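Local coordinates for cytochrome P450 (CYP102L1) (PDB 6N6Q), which binds heme and, as a phage-encoded member of the cytochrome P450 family, probably acts as a monooxygenase that oxidises an organic substrate, at residues 281-286 and 426-431; 287-292 and 340-345; 410-415 and 420-425. One frame throughout, in Å; residues are numbered along the deposited sequence.

How the interactions relate
From the N terminus, helix 265-296 supplies 281-286 and, directly after it, 287-292. The first loop to shut is that of interaction 2, where 340-345, at the end of helix 329-341, returns to 287-292. Interaction 3 follows in series: 410-415 and 420-425 close a short loop on the proximal side of the heme. Interaction 1 closes last, when 426-431 on helix 422-439 meets 281-286, so its loop encloses both others and none cross. Val344 of interaction 2 packs on Thr282, Asn285 and Ala286 of interaction 1, and Ala425 of interaction 3 touches Ser283. Together they tie two long helices, the end of a third and the loop before helix 422-439 round one heme.

Interaction 1: 281-286 and 426-431; sequences ETSANA and QHEMVI. With HEM (protoporphyrin IX containing Fe), chain E.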
loop_
_atom_site.group_PDB
_atom_site.type_symbol
_atom_site.label_atom_id
_atom_site.label_comp_id
_atom_site.label_asym_id
_atom_site.label_seq_id
_atom_site.Cartn_x
_atom_site.Cartn_y
_atom_site.Cartn_z
ATOM N N GLU A 281 4.032 -1.681 -3.157
ATOM C CA GLU A 281 3.351 -2.971 -3.073
ATOM C C GLU A 281 1.870 -2.805 -2.752
ATOM O O GLU A 281 1.033 -3.555 -3.266
ATOM C CB GLU A 281 4.033 -3.860 -2.034
ATOM C CG GLU A 281 3.642 -5.326 -2.136
ATOM C CD GLU A 281 4.496 -6.226 -1.266
ATOM O OE1 GLU A 281 5.282 -5.698 -0.451
ATOM O OE2 GLU A 281 4.385 -7.463 -1.401
ATOM N N THR A 282 1.527 -1.831 -1.907
ATOM C CA THR A 282 0.124 -1.599 -1.579
ATOM C C THR A 282 -0.667 -1.183 -2.812
ATOM O O THR A 282 -1.730 -1.745 -3.102
ATOM C CB THR A 282 0.006 -0.534 -0.486
ATOM O OG1 THR A 282 0.719 0.643 -0.884
ATOM C CG2 THR A 282 0.567 -1.049 0.829
ATOM N N SER A 283 -0.159 -0.195 -3.554
ATOM C CA SER A 283 -0.878 0.300 -4.725
ATOM C C SER A 283 -0.928 -0.747 -5.830
ATOM O O SER A 283 -1.938 -0.866 -6.533
ATOM C CB SER A 283 -0.226 1.583 -5.236
ATOM O OG SER A 283 -0.177 2.568 -4.220
ATOM N N ALA A 284 0.150 -1.516 -5.998
ATOM C CA ALA A 284 0.199 -2.498 -7.075
ATOM C C ALA A 284 -0.793 -3.630 -6.848
ATOM O O ALA A 284 -1.461 -4.076 -7.788
ATOM C CB ALA A 284 1.614 -3.053 -7.211
ATOM N N ASN A 285 -0.899 -4.115 -5.609
ATOM C CA ASN A 285 -1.819 -5.211 -5.333
ATOM C C ASN A 285 -3.269 -4.746 -5.353
ATOM O O ASN A 285 -4.158 -5.521 -5.724
ATOM C CB ASN A 285 -1.475 -5.857 -3.993
ATOM C CG ASN A 285 -0.094 -6.477 -3.989
ATOM O OD1 ASN A 285 0.454 -6.802 -5.043
ATOM N ND2 ASN A 285 0.480 -6.644 -2.804
ATOM N N ALA A 286 -3.529 -3.495 -4.964
ATOM C CA ALA A 286 -4.879 -2.955 -5.083
ATOM C C ALA A 286 -5.311 -2.882 -6.543
ATOM O O ALA A 286 -6.450 -3.228 -6.879
ATOM C CB ALA A 286 -4.957 -1.575 -4.431
ATOM N N GLN A 426 -4.585 7.112 -4.477
ATOM C CA GLN A 426 -5.869 7.200 -5.162
ATOM C C GLN A 426 -5.732 7.846 -6.535
ATOM O O GLN A 426 -6.480 7.504 -7.456
ATOM C CB GLN A 426 -6.870 7.966 -4.300
ATOM C CG GLN A 426 -7.334 7.184 -3.082
ATOM C CD GLN A 426 -8.037 8.052 -2.059
ATOM O OE1 GLN A 426 -7.957 9.279 -2.110
ATOM N NE2 GLN A 426 -8.734 7.416 -1.121
ATOM N N HIS A 427 -4.777 8.762 -6.701
ATOM C CA HIS A 427 -4.577 9.375 -8.010
ATOM C C HIS A 427 -3.972 8.382 -8.993
ATOM O O HIS A 427 -4.448 8.246 -10.125
ATOM C CB HIS A 427 -3.695 10.616 -7.884
ATOM C CG HIS A 427 -3.706 11.487 -9.102
ATOM N ND1 HIS A 427 -4.822 12.189 -9.502
ATOM C CD2 HIS A 427 -2.739 11.767 -10.009
ATOM C CE1 HIS A 427 -4.542 12.866 -10.602
ATOM N NE2 HIS A 427 -3.286 12.626 -10.931
ATOM N N GLU A 428 -2.921 7.668 -8.577
ATOM C CA GLU A 428 -2.249 6.751 -9.492
ATOM C C GLU A 428 -3.091 5.515 -9.783
ATOM O O GLU A 428 -2.985 4.941 -10.872
ATOM C CB GLU A 428 -0.887 6.336 -8.928
ATOM C CG GLU A 428 -0.958 5.560 -7.627
ATOM C CD GLU A 428 0.334 4.834 -7.306
ATOM O OE1 GLU A 428 0.935 4.247 -8.233
ATOM O OE2 GLU A 428 0.751 4.852 -6.128
ATOM N N MET A 429 -3.925 5.087 -8.832
ATOM C CA MET A 429 -4.738 3.897 -9.057
ATOM C C MET A 429 -5.826 4.145 -10.093
ATOM O O MET A 429 -6.172 3.234 -10.853
ATOM C CB MET A 429 -5.354 3.420 -7.740
ATOM C CG MET A 429 -4.361 2.777 -6.781
ATOM S SD MET A 429 -5.139 2.052 -5.323
ATOM C CE MET A 429 -5.851 3.500 -4.546
ATOM N N VAL A 430 -6.367 5.363 -10.148
ATOM C CA VAL A 430 -7.417 5.665 -11.114
ATOM C C VAL A 430 -6.835 5.820 -12.516
ATOM O O VAL A 430 -7.370 5.271 -13.485
ATOM C CB VAL A 430 -8.200 6.919 -10.685
ATOM C CG1 VAL A 430 -9.225 7.290 -11.748
ATOM C CG2 VAL A 430 -8.885 6.685 -9.352
ATOM N N ILE A 431 -5.734 6.568 -12.645
ATOM C CA ILE A 431 -5.116 6.754 -13.956
ATOM C C ILE A 431 -4.685 5.415 -14.538
ATOM O O ILE A 431 -4.828 5.169 -15.742
ATOM C CB ILE A 431 -3.927 7.731 -13.864
ATOM C CG1 ILE A 431 -4.352 9.045 -13.211
ATOM C CG2 ILE A 431 -3.349 7.995 -15.244
ATOM C CD1 ILE A 431 -3.279 10.116 -13.243
HETATM C CHA HEM E . 0.881 4.553 6.241
HETATM C CHB HEM E . -2.104 1.869 3.501
HETATM C CHC HEM E . -0.140 3.789 -0.514
HETATM C CHD HEM E . 3.299 5.866 2.219
HETATM C C1A HEM E . -0.120 3.678 5.867
HETATM C C2A HEM E . -1.019 2.952 6.747
HETATM C C3A HEM E . -1.836 2.216 5.992
HETATM C C4A HEM E . -1.496 2.441 4.601
HETATM C CMA HEM E . -2.948 1.286 6.519
HETATM C CAA HEM E . -1.035 3.004 8.290
HETATM C CBA HEM E . -0.031 1.983 8.819
HETATM C CGA HEM E . -0.133 1.862 10.318
HETATM O O1A HEM E . -1.058 2.470 10.918
HETATM O O2A HEM E . 0.714 1.150 10.916
HETATM C C1B HEM E . -1.874 2.198 2.178
HETATM C C2B HEM E . -2.664 1.761 1.044
HETATM C C3B HEM E . -2.123 2.291 -0.072
HETATM C C4B HEM E . -0.972 3.079 0.330
HETATM C CMB HEM E . -3.902 0.845 1.179
HETATM C CAB HEM E . -2.560 2.152 -1.554
HETATM C CBB HEM E . -3.591 1.416 -1.989
HETATM C C1C HEM E . 0.951 4.548 -0.140
HETATM C C2C HEM E . 1.781 5.358 -1.008
HETATM C C3C HEM E . 2.732 5.934 -0.272
HETATM C C4C HEM E . 2.547 5.514 1.112
HETATM C CMC HEM E . 1.613 5.532 -2.533
HETATM C CAC HEM E . 3.810 6.874 -0.866
HETATM C CBC HEM E . 4.742 7.476 -0.120
HETATM C C1D HEM E . 2.947 5.706 3.546
HETATM C C2D HEM E . 3.680 6.198 4.699
HETATM C C3D HEM E . 3.015 5.838 5.803
HETATM C C4D HEM E . 1.832 5.103 5.400
HETATM C CMD HEM E . 5.001 6.997 4.656
HETATM C CAD HEM E . 3.430 6.152 7.259
HETATM C CBD HEM E . 2.941 7.542 7.653
HETATM C CGD HEM E . 3.261 7.813 9.103
HETATM O O1D HEM E . 3.480 9.001 9.457
HETATM O O2D HEM E . 3.305 6.844 9.905
HETATM N NA HEM E . -0.444 3.335 4.567
HETATM N NB HEM E . -0.854 2.998 1.704
HETATM N NC HEM E . 1.450 4.670 1.142
HETATM N ND HEM E . 1.826 5.043 4.017
HETATM FE FE HEM E . 0.579 3.897 2.844
#
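Ser283 and Glu428 meet at the edge of the porphyrin, beside the rim that carries the CAB vinyl and the CMC methyl, while Thr282 lies over one face. Ser283 OG hydrogen-bonds to Gly279 O, one turn back on its own helix, and lies 3.1 Å from Glu428 OE2. That same carboxylate oxygen, Glu428 OE2, stands 3.8 Å from HEM CMC. Glu428 reaches the spot with CG lodged between its backbone N and carbonyl carbon (chi1 63°) and an extended chain beyond.

Over the porphyrin face Thr282 OG1 approaches the pyrrole B side, 3.2 Å from HEM C4B, and is itself tied to Ala278 O. This places the hydroxyl on the distal side of the heme, where the threonine following an acid in the AGxET signature of the long P450 helix is usually found; a part in oxygen activation, as in relatives, is consistent with the geometry. Met429 closes the other end of the contact: CG beside the backbone N (chi1 -72°) and an anti chi2 carry SD to 3.7 Å from Ala286 CB and, equally, 3.7 Å from the vinyl atom HEM CBB. The bend at chi3 turns CE, which also lies near the vinyl. The sulfur thus packs against both the helix and the vinyl.

The two helix segments run roughly parallel, their axes 10.2 Å apart at the closest point and 32° in direction, in the buried core of the P450 fold. Helix 152-169 covers one side, with Thr160 against both Ala284 and Glu428; on another, helix 329-341 supplies Leu339 to Ala286 and Ile335 to Met429.

Interaction 2: 287-292 and 340-345; sequences IAFALH and RLWPVA. With HEM (protoporphyrin IX containing Fe), chain E.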
loop_
_atom_site.group_PDB
_atom_site.type_symbol
_atom_site.label_atom_id
_atom_site.label_comp_id
_atom_site.label_asym_id
_atom_site.label_seq_id
_atom_site.Cartn_x
_atom_site.Cartn_y
_atom_site.Cartn_z
ATOM N N ILE A 287 -4.410 -2.437 -7.424
ATOM C CA ILE A 287 -4.705 -2.425 -8.855
ATOM C C ILE A 287 -4.937 -3.843 -9.361
ATOM O O ILE A 287 -5.850 -4.093 -10.158
ATOM C CB ILE A 287 -3.568 -1.727 -9.627
ATOM C CG1 ILE A 287 -3.514 -0.240 -9.278
ATOM C CG2 ILE A 287 -3.737 -1.917 -11.125
ATOM C CD1 ILE A 287 -2.251 0.449 -9.749
ATOM N N ALA A 288 -4.116 -4.793 -8.905
ATOM C CA ALA A 288 -4.271 -6.178 -9.340
ATOM C C ALA A 288 -5.615 -6.749 -8.899
ATOM O O ALA A 288 -6.246 -7.514 -9.640
ATOM C CB ALA A 288 -3.119 -7.027 -8.803
ATOM N N PHE A 289 -6.070 -6.391 -7.696
ATOM C CA PHE A 289 -7.394 -6.815 -7.254
ATOM C C PHE A 289 -8.487 -6.192 -8.113
ATOM O O PHE A 289 -9.436 -6.876 -8.515
ATOM C CB PHE A 289 -7.607 -6.455 -5.782
ATOM C CG PHE A 289 -7.088 -7.483 -4.817
ATOM C CD1 PHE A 289 -7.658 -8.745 -4.757
ATOM C CD2 PHE A 289 -6.052 -7.179 -3.949
ATOM C CE1 PHE A 289 -7.190 -9.692 -3.863
ATOM C CE2 PHE A 289 -5.578 -8.120 -3.053
ATOM C CZ PHE A 289 -6.148 -9.379 -3.010
ATOM N N ALA A 290 -8.373 -4.893 -8.399
ATOM C CA ALA A 290 -9.382 -4.226 -9.215
ATOM C C ALA A 290 -9.399 -4.765 -10.639
ATOM O O ALA A 290 -10.466 -4.837 -11.256
ATOM C CB ALA A 290 -9.146 -2.716 -9.218
ATOM N N LEU A 291 -8.239 -5.148 -11.174
ATOM C CA LEU A 291 -8.210 -5.761 -12.497
ATOM C C LEU A 291 -8.903 -7.117 -12.491
ATOM O O LEU A 291 -9.589 -7.474 -13.457
ATOM C CB LEU A 291 -6.768 -5.894 -12.988
ATOM C CG LEU A 291 -6.119 -4.596 -13.466
ATOM C CD1 LEU A 291 -4.684 -4.836 -13.908
ATOM C CD2 LEU A 291 -6.935 -3.990 -14.591
ATOM N N HIS A 292 -8.741 -7.885 -11.411
ATOM C CA HIS A 292 -9.415 -9.176 -11.317
ATOM C C HIS A 292 -10.928 -9.004 -11.285
ATOM O O HIS A 292 -11.657 -9.678 -12.022
ATOM C CB HIS A 292 -8.945 -9.933 -10.075
ATOM C CG HIS A 292 -9.843 -11.068 -9.695
ATOM N ND1 HIS A 292 -9.841 -12.274 -10.365
ATOM C CD2 HIS A 292 -10.787 -11.175 -8.732
ATOM C CE1 HIS A 292 -10.737 -13.077 -9.820
ATOM N NE2 HIS A 292 -11.326 -12.434 -8.828
ATOM N N ARG A 340 -12.069 -2.456 0.143
ATOM C CA ARG A 340 -12.899 -2.987 1.217
ATOM C C ARG A 340 -12.820 -4.509 1.256
ATOM O O ARG A 340 -12.434 -5.097 2.272
ATOM C CB ARG A 340 -14.350 -2.532 1.049
ATOM C CG ARG A 340 -15.249 -2.938 2.208
ATOM C CD ARG A 340 -16.723 -2.827 1.857
ATOM N NE ARG A 340 -17.109 -3.780 0.820
ATOM C CZ ARG A 340 -17.424 -5.049 1.054
ATOM N NH1 ARG A 340 -17.398 -5.524 2.292
ATOM N NH2 ARG A 340 -17.763 -5.846 0.052
ATOM N N LEU A 341 -13.174 -5.162 0.147
ATOM C CA LEU A 341 -13.213 -6.619 0.126
ATOM C C LEU A 341 -11.839 -7.224 0.388
ATOM O O LEU A 341 -11.738 -8.292 1.003
ATOM C CB LEU A 341 -13.767 -7.110 -1.211
ATOM C CG LEU A 341 -14.417 -8.495 -1.193
ATOM C CD1 LEU A 341 -15.541 -8.533 -0.170
ATOM C CD2 LEU A 341 -14.936 -8.864 -2.573
ATOM N N TRP A 342 -10.776 -6.558 -0.058
ATOM C CA TRP A 342 -9.411 -7.032 0.166
ATOM C C TRP A 342 -8.504 -5.840 0.416
ATOM O O TRP A 342 -7.853 -5.330 -0.505
ATOM C CB TRP A 342 -8.908 -7.865 -1.014
ATOM C CG TRP A 342 -9.632 -9.162 -1.159
ATOM C CD1 TRP A 342 -10.649 -9.441 -2.025
ATOM C CD2 TRP A 342 -9.407 -10.359 -0.405
ATOM N NE1 TRP A 342 -11.065 -10.741 -1.861
ATOM C CE2 TRP A 342 -10.320 -11.325 -0.872
ATOM C CE3 TRP A 342 -8.520 -10.707 0.619
ATOM C CZ2 TRP A 342 -10.373 -12.617 -0.350
ATOM C CZ3 TRP A 342 -8.574 -11.991 1.136
ATOM C CH2 TRP A 342 -9.493 -12.930 0.649
ATOM N N PRO A 343 -8.423 -5.374 1.660
ATOM C CA PRO A 343 -7.510 -4.267 1.964
ATOM C C PRO A 343 -6.068 -4.733 1.933
ATOM O O PRO A 343 -5.662 -5.556 2.760
ATOM C CB PRO A 343 -7.940 -3.820 3.368
ATOM C CG PRO A 343 -8.719 -4.976 3.947
ATOM C CD PRO A 343 -8.961 -6.006 2.876
ATOM N N VAL A 344 -5.292 -4.225 0.970
ATOM C CA VAL A 344 -3.912 -4.672 0.810
ATOM C C VAL A 344 -3.115 -4.425 2.083
ATOM O O VAL A 344 -2.218 -5.204 2.423
ATOM C CB VAL A 344 -3.266 -3.995 -0.415
ATOM C CG1 VAL A 344 -3.943 -4.471 -1.690
ATOM C CG2 VAL A 344 -3.349 -2.482 -0.301
ATOM N N ALA A 345 -3.425 -3.355 2.806
ATOM C CA ALA A 345 -2.941 -3.203 4.170
ATOM C C ALA A 345 -4.003 -3.776 5.098
ATOM O O ALA A 345 -4.929 -3.060 5.502
ATOM C CB ALA A 345 -2.652 -1.738 4.495
HETATM C CHA HEM E . 0.881 4.553 6.241
HETATM C CHB HEM E . -2.104 1.869 3.501
HETATM C CHC HEM E . -0.140 3.789 -0.514
HETATM C CHD HEM E . 3.299 5.866 2.219
HETATM C C1A HEM E . -0.120 3.678 5.867
HETATM C C2A HEM E . -1.019 2.952 6.747
HETATM C C3A HEM E . -1.836 2.216 5.992
HETATM C C4A HEM E . -1.496 2.441 4.601
HETATM C CMA HEM E . -2.948 1.286 6.519
HETATM C CAA HEM E . -1.035 3.004 8.290
HETATM C CBA HEM E . -0.031 1.983 8.819
HETATM C CGA HEM E . -0.133 1.862 10.318
HETATM O O1A HEM E . -1.058 2.470 10.918
HETATM O O2A HEM E . 0.714 1.150 10.916
HETATM C C1B HEM E . -1.874 2.198 2.178
HETATM C C2B HEM E . -2.664 1.761 1.044
HETATM C C3B HEM E . -2.123 2.291 -0.072
HETATM C C4B HEM E . -0.972 3.079 0.330
HETATM C CMB HEM E . -3.902 0.845 1.179
HETATM C CAB HEM E . -2.560 2.152 -1.554
HETATM C CBB HEM E . -3.591 1.416 -1.989
HETATM C C1C HEM E . 0.951 4.548 -0.140
HETATM C C2C HEM E . 1.781 5.358 -1.008
HETATM C C3C HEM E . 2.732 5.934 -0.272
HETATM C C4C HEM E . 2.547 5.514 1.112
HETATM C CMC HEM E . 1.613 5.532 -2.533
HETATM C CAC HEM E . 3.810 6.874 -0.866
HETATM C CBC HEM E . 4.742 7.476 -0.120
HETATM C C1D HEM E . 2.947 5.706 3.546
HETATM C C2D HEM E . 3.680 6.198 4.699
HETATM C C3D HEM E . 3.015 5.838 5.803
HETATM C C4D HEM E . 1.832 5.103 5.400
HETATM C CMD HEM E . 5.001 6.997 4.656
HETATM C CAD HEM E . 3.430 6.152 7.259
HETATM C CBD HEM E . 2.941 7.542 7.653
HETATM C CGD HEM E . 3.261 7.813 9.103
HETATM O O1D HEM E . 3.480 9.001 9.457
HETATM O O2D HEM E . 3.305 6.844 9.905
HETATM N NA HEM E . -0.444 3.335 4.567
HETATM N NB HEM E . -0.854 2.998 1.704
HETATM N NC HEM E . 1.450 4.670 1.142
HETATM N ND HEM E . 1.826 5.043 4.017
HETATM FE FE HEM E . 0.579 3.897 2.844
#
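Phe289, on helix 265-296, receives its contacts from Trp342 and Val344 of segment 340-345. That segment opens with Arg340, which forms a salt bridge with Glu337, the pair that makes up the ExxR motif of P450s. Helical geometry is lost at Trp342, whose CB sits over the centre of the Phe289 ring, 3.7 Å from the centroid and 11° off the normal, a CH-pi contact. The indole continues beyond in a plane parallel to the phenyl (1°) but displaced along it, so little of the five-membered ring lies over the phenyl; the nearest atoms are Phe289 CE1 and Trp342 CG, 3.7 Å apart.

Past Pro343, Val344 divides its two methyls. CG1, anti to the carbonyl carbon (chi1 -66°), touches the edge of the same phenyl, 4.1 Å from Phe289 CD2, whereas Val344 CG2 lies 3.7 Å from HEM CMB. Ala345 then brings its CB to 3.7 Å from HEM CMA, so the segment passes from helix packing to the heme rim.

Around this, Pro460 of strand 458-461 packs on Phe289, Leu458 packs on Trp342 and bonds to the backbone of Val344, and helix 422-439 lies against Ile287 through Met429.

Interaction 3: 410-415 and 420-425; sequences KPFGVG and IGRQFA. With HEM (protoporphyrin IX containing Fe), chain E.
Arg422 lays its aliphatic chain across the Phe412 ring at about a right angle to that side chain. CG stands over the ring centre, 3.5 Å from the centroid and only 5° off the normal, in CH-pi contact. The chain is extended from CG to NE, with CG trans to the backbone N (chi1 175°), and it runs outward over the face until NE lies 3.6 Å from Phe412 CD2. There the guanidinium plane is turned just 9° from that of the ring, which it meets with one of its own flat faces.

Ala425 comes in at the edge of the phenyl, its CB 4.3 Å from Phe412 CE1, and the same methyl packs 3.5 Å from HEM CAB. Phe412 CE1 in turn is 3.7 Å from HEM C3B, so the ring lies between the arginine and the proximal side of the porphyrin. Phe412 is the third residue of a type I turn from Lys410 to Gly413, and is further bonded through its backbone to Cys419.

The sequence fits the FxxGxxxCxG signature of the P450 cysteine loop, in which Cys419 would be the thiolate ligand of the iron. As in other P450s, the phenylalanine of this signature probably shields the cysteine thiolate. No hydrogen bond joins the two segments: dispersion and ring contacts carry them, while the arginine's charged end remains on the exposed side.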
loop_
_atom_site.group_PDB
_atom_site.type_symbol
_atom_site.label_atom_id
_atom_site.label_comp_id
_atom_site.label_asym_id
_atom_site.label_seq_id
_atom_site.Cartn_x
_atom_site.Cartn_y
_atom_site.Cartn_z
ATOM N N LYS A 410 -11.444 1.831 6.969
ATOM C CA LYS A 410 -10.221 2.619 7.130
ATOM C C LYS A 410 -9.059 1.925 6.429
ATOM O O LYS A 410 -8.096 1.497 7.076
ATOM C CB LYS A 410 -9.909 2.834 8.611
ATOM C CG LYS A 410 -10.979 3.590 9.374
ATOM C CD LYS A 410 -11.104 5.022 8.878
ATOM C CE LYS A 410 -12.094 5.806 9.721
ATOM N NZ LYS A 410 -12.066 7.258 9.407
ATOM N N PRO A 411 -9.105 1.815 5.096
ATOM C CA PRO A 411 -7.999 1.151 4.385
ATOM C C PRO A 411 -6.686 1.911 4.457
ATOM O O PRO A 411 -5.637 1.328 4.155
ATOM C CB PRO A 411 -8.511 1.058 2.942
ATOM C CG PRO A 411 -9.475 2.187 2.821
ATOM C CD PRO A 411 -10.135 2.312 4.166
ATOM N N PHE A 412 -6.706 3.185 4.849
ATOM C CA PHE A 412 -5.500 3.995 4.957
ATOM C C PHE A 412 -5.148 4.328 6.405
ATOM O O PHE A 412 -4.425 5.299 6.656
ATOM C CB PHE A 412 -5.652 5.280 4.142
ATOM C CG PHE A 412 -5.820 5.046 2.668
ATOM C CD1 PHE A 412 -4.714 4.968 1.836
ATOM C CD2 PHE A 412 -7.083 4.911 2.113
ATOM C CE1 PHE A 412 -4.864 4.753 0.478
ATOM C CE2 PHE A 412 -7.241 4.698 0.758
ATOM C CZ PHE A 412 -6.129 4.617 -0.062
ATOM N N GLY A 413 -5.643 3.547 7.362
ATOM C CA GLY A 413 -5.349 3.806 8.757
ATOM C C GLY A 413 -6.164 4.963 9.309
ATOM O O GLY A 413 -7.148 5.419 8.715
ATOM N N VAL A 414 -5.732 5.446 10.478
ATOM C CA VAL A 414 -6.414 6.522 11.189
ATOM C C VAL A 414 -5.378 7.378 11.903
ATOM O O VAL A 414 -4.240 6.960 12.130
ATOM C CB VAL A 414 -7.445 5.991 12.216
ATOM C CG1 VAL A 414 -8.677 5.441 11.521
ATOM C CG2 VAL A 414 -6.806 4.930 13.102
ATOM N N GLY A 415 -5.785 8.588 12.270
ATOM C CA GLY A 415 -4.971 9.439 13.106
ATOM C C GLY A 415 -3.876 10.166 12.349
ATOM O O GLY A 415 -3.789 10.142 11.118
ATOM N N ILE A 420 0.192 8.881 4.671
ATOM C CA ILE A 420 0.522 10.169 4.076
ATOM C C ILE A 420 0.348 10.152 2.561
ATOM O O ILE A 420 0.206 11.215 1.944
ATOM C CB ILE A 420 1.957 10.587 4.452
ATOM C CG1 ILE A 420 2.167 12.084 4.204
ATOM C CG2 ILE A 420 2.972 9.779 3.665
ATOM C CD1 ILE A 420 3.577 12.563 4.483
ATOM N N GLY A 421 0.341 8.972 1.941
ATOM C CA GLY A 421 0.251 8.884 0.496
ATOM C C GLY A 421 -1.107 8.452 -0.018
ATOM O O GLY A 421 -1.204 7.855 -1.094
ATOM N N ARG A 422 -2.165 8.750 0.739
ATOM C CA ARG A 422 -3.508 8.353 0.324
ATOM C C ARG A 422 -3.916 9.059 -0.962
ATOM O O ARG A 422 -4.388 8.423 -1.912
ATOM C CB ARG A 422 -4.511 8.645 1.439
ATOM C CG ARG A 422 -5.955 8.366 1.054
ATOM C CD ARG A 422 -6.898 8.632 2.215
ATOM N NE ARG A 422 -8.278 8.287 1.885
ATOM C CZ ARG A 422 -9.268 8.249 2.772
ATOM N NH1 ARG A 422 -9.032 8.531 4.046
ATOM N NH2 ARG A 422 -10.494 7.923 2.384
ATOM N N GLN A 423 -3.744 10.381 -1.010
ATOM C CA GLN A 423 -4.091 11.124 -2.216
ATOM C C GLN A 423 -3.187 10.745 -3.383
ATOM O O GLN A 423 -3.619 10.790 -4.540
ATOM C CB GLN A 423 -4.022 12.627 -1.948
ATOM C CG GLN A 423 -4.949 13.104 -0.836
ATOM C CD GLN A 423 -4.318 13.003 0.542
ATOM O OE1 GLN A 423 -3.194 13.457 0.757
ATOM N NE2 GLN A 423 -5.040 12.404 1.483
ATOM N N PHE A 424 -1.939 10.365 -3.100
ATOM C CA PHE A 424 -1.054 9.887 -4.155
ATOM C C PHE A 424 -1.522 8.539 -4.684
ATOM O O PHE A 424 -1.566 8.319 -5.901
ATOM C CB PHE A 424 0.383 9.795 -3.634
ATOM C CG PHE A 424 1.405 9.509 -4.703
ATOM C CD1 PHE A 424 1.652 8.211 -5.120
ATOM C CD2 PHE A 424 2.129 10.539 -5.278
ATOM C CE1 PHE A 424 2.593 7.947 -6.097
ATOM C CE2 PHE A 424 3.072 10.282 -6.257
ATOM C CZ PHE A 424 3.304 8.985 -6.667
ATOM N N ALA A 425 -1.873 7.621 -3.781
ATOM C CA ALA A 425 -2.303 6.291 -4.198
ATOM C C ALA A 425 -3.610 6.352 -4.977
ATOM O O ALA A 425 -3.746 5.721 -6.031
ATOM C CB ALA A 425 -2.443 5.381 -2.978
HETATM C CHA HEM E . 0.881 4.553 6.241
HETATM C CHB HEM E . -2.104 1.869 3.501
HETATM C CHC HEM E . -0.140 3.789 -0.514
HETATM C CHD HEM E . 3.299 5.866 2.219
HETATM C C1A HEM E . -0.120 3.678 5.867
HETATM C C2A HEM E . -1.019 2.952 6.747
HETATM C C3A HEM E . -1.836 2.216 5.992
HETATM C C4A HEM E . -1.496 2.441 4.601
HETATM C CMA HEM E . -2.948 1.286 6.519
HETATM C CAA HEM E . -1.035 3.004 8.290
HETATM C CBA HEM E . -0.031 1.983 8.819
HETATM C CGA HEM E . -0.133 1.862 10.318
HETATM O O1A HEM E . -1.058 2.470 10.918
HETATM O O2A HEM E . 0.714 1.150 10.916
HETATM C C1B HEM E . -1.874 2.198 2.178
HETATM C C2B HEM E . -2.664 1.761 1.044
HETATM C C3B HEM E . -2.123 2.291 -0.072
HETATM C C4B HEM E . -0.972 3.079 0.330
HETATM C CMB HEM E . -3.902 0.845 1.179
HETATM C CAB HEM E . -2.560 2.152 -1.554
HETATM C CBB HEM E . -3.591 1.416 -1.989
HETATM C C1C HEM E . 0.951 4.548 -0.140
HETATM C C2C HEM E . 1.781 5.358 -1.008
HETATM C C3C HEM E . 2.732 5.934 -0.272
HETATM C C4C HEM E . 2.547 5.514 1.112
HETATM C CMC HEM E . 1.613 5.532 -2.533
HETATM C CAC HEM E . 3.810 6.874 -0.866
HETATM C CBC HEM E . 4.742 7.476 -0.120
HETATM C C1D HEM E . 2.947 5.706 3.546
HETATM C C2D HEM E . 3.680 6.198 4.699
HETATM C C3D HEM E . 3.015 5.838 5.803
HETATM C C4D HEM E . 1.832 5.103 5.400
HETATM C CMD HEM E . 5.001 6.997 4.656
HETATM C CAD HEM E . 3.430 6.152 7.259
HETATM C CBD HEM E . 2.941 7.542 7.653
HETATM C CGD HEM E . 3.261 7.813 9.103
HETATM O O1D HEM E . 3.480 9.001 9.457
HETATM O O2D HEM E . 3.305 6.844 9.905
HETATM N NA HEM E . -0.444 3.335 4.567
HETATM N NB HEM E . -0.854 2.998 1.704
HETATM N NC HEM E . 1.450 4.670 1.142
HETATM N ND HEM E . 1.826 5.043 4.017
HETATM FE FE HEM E . 0.579 3.897 2.844
#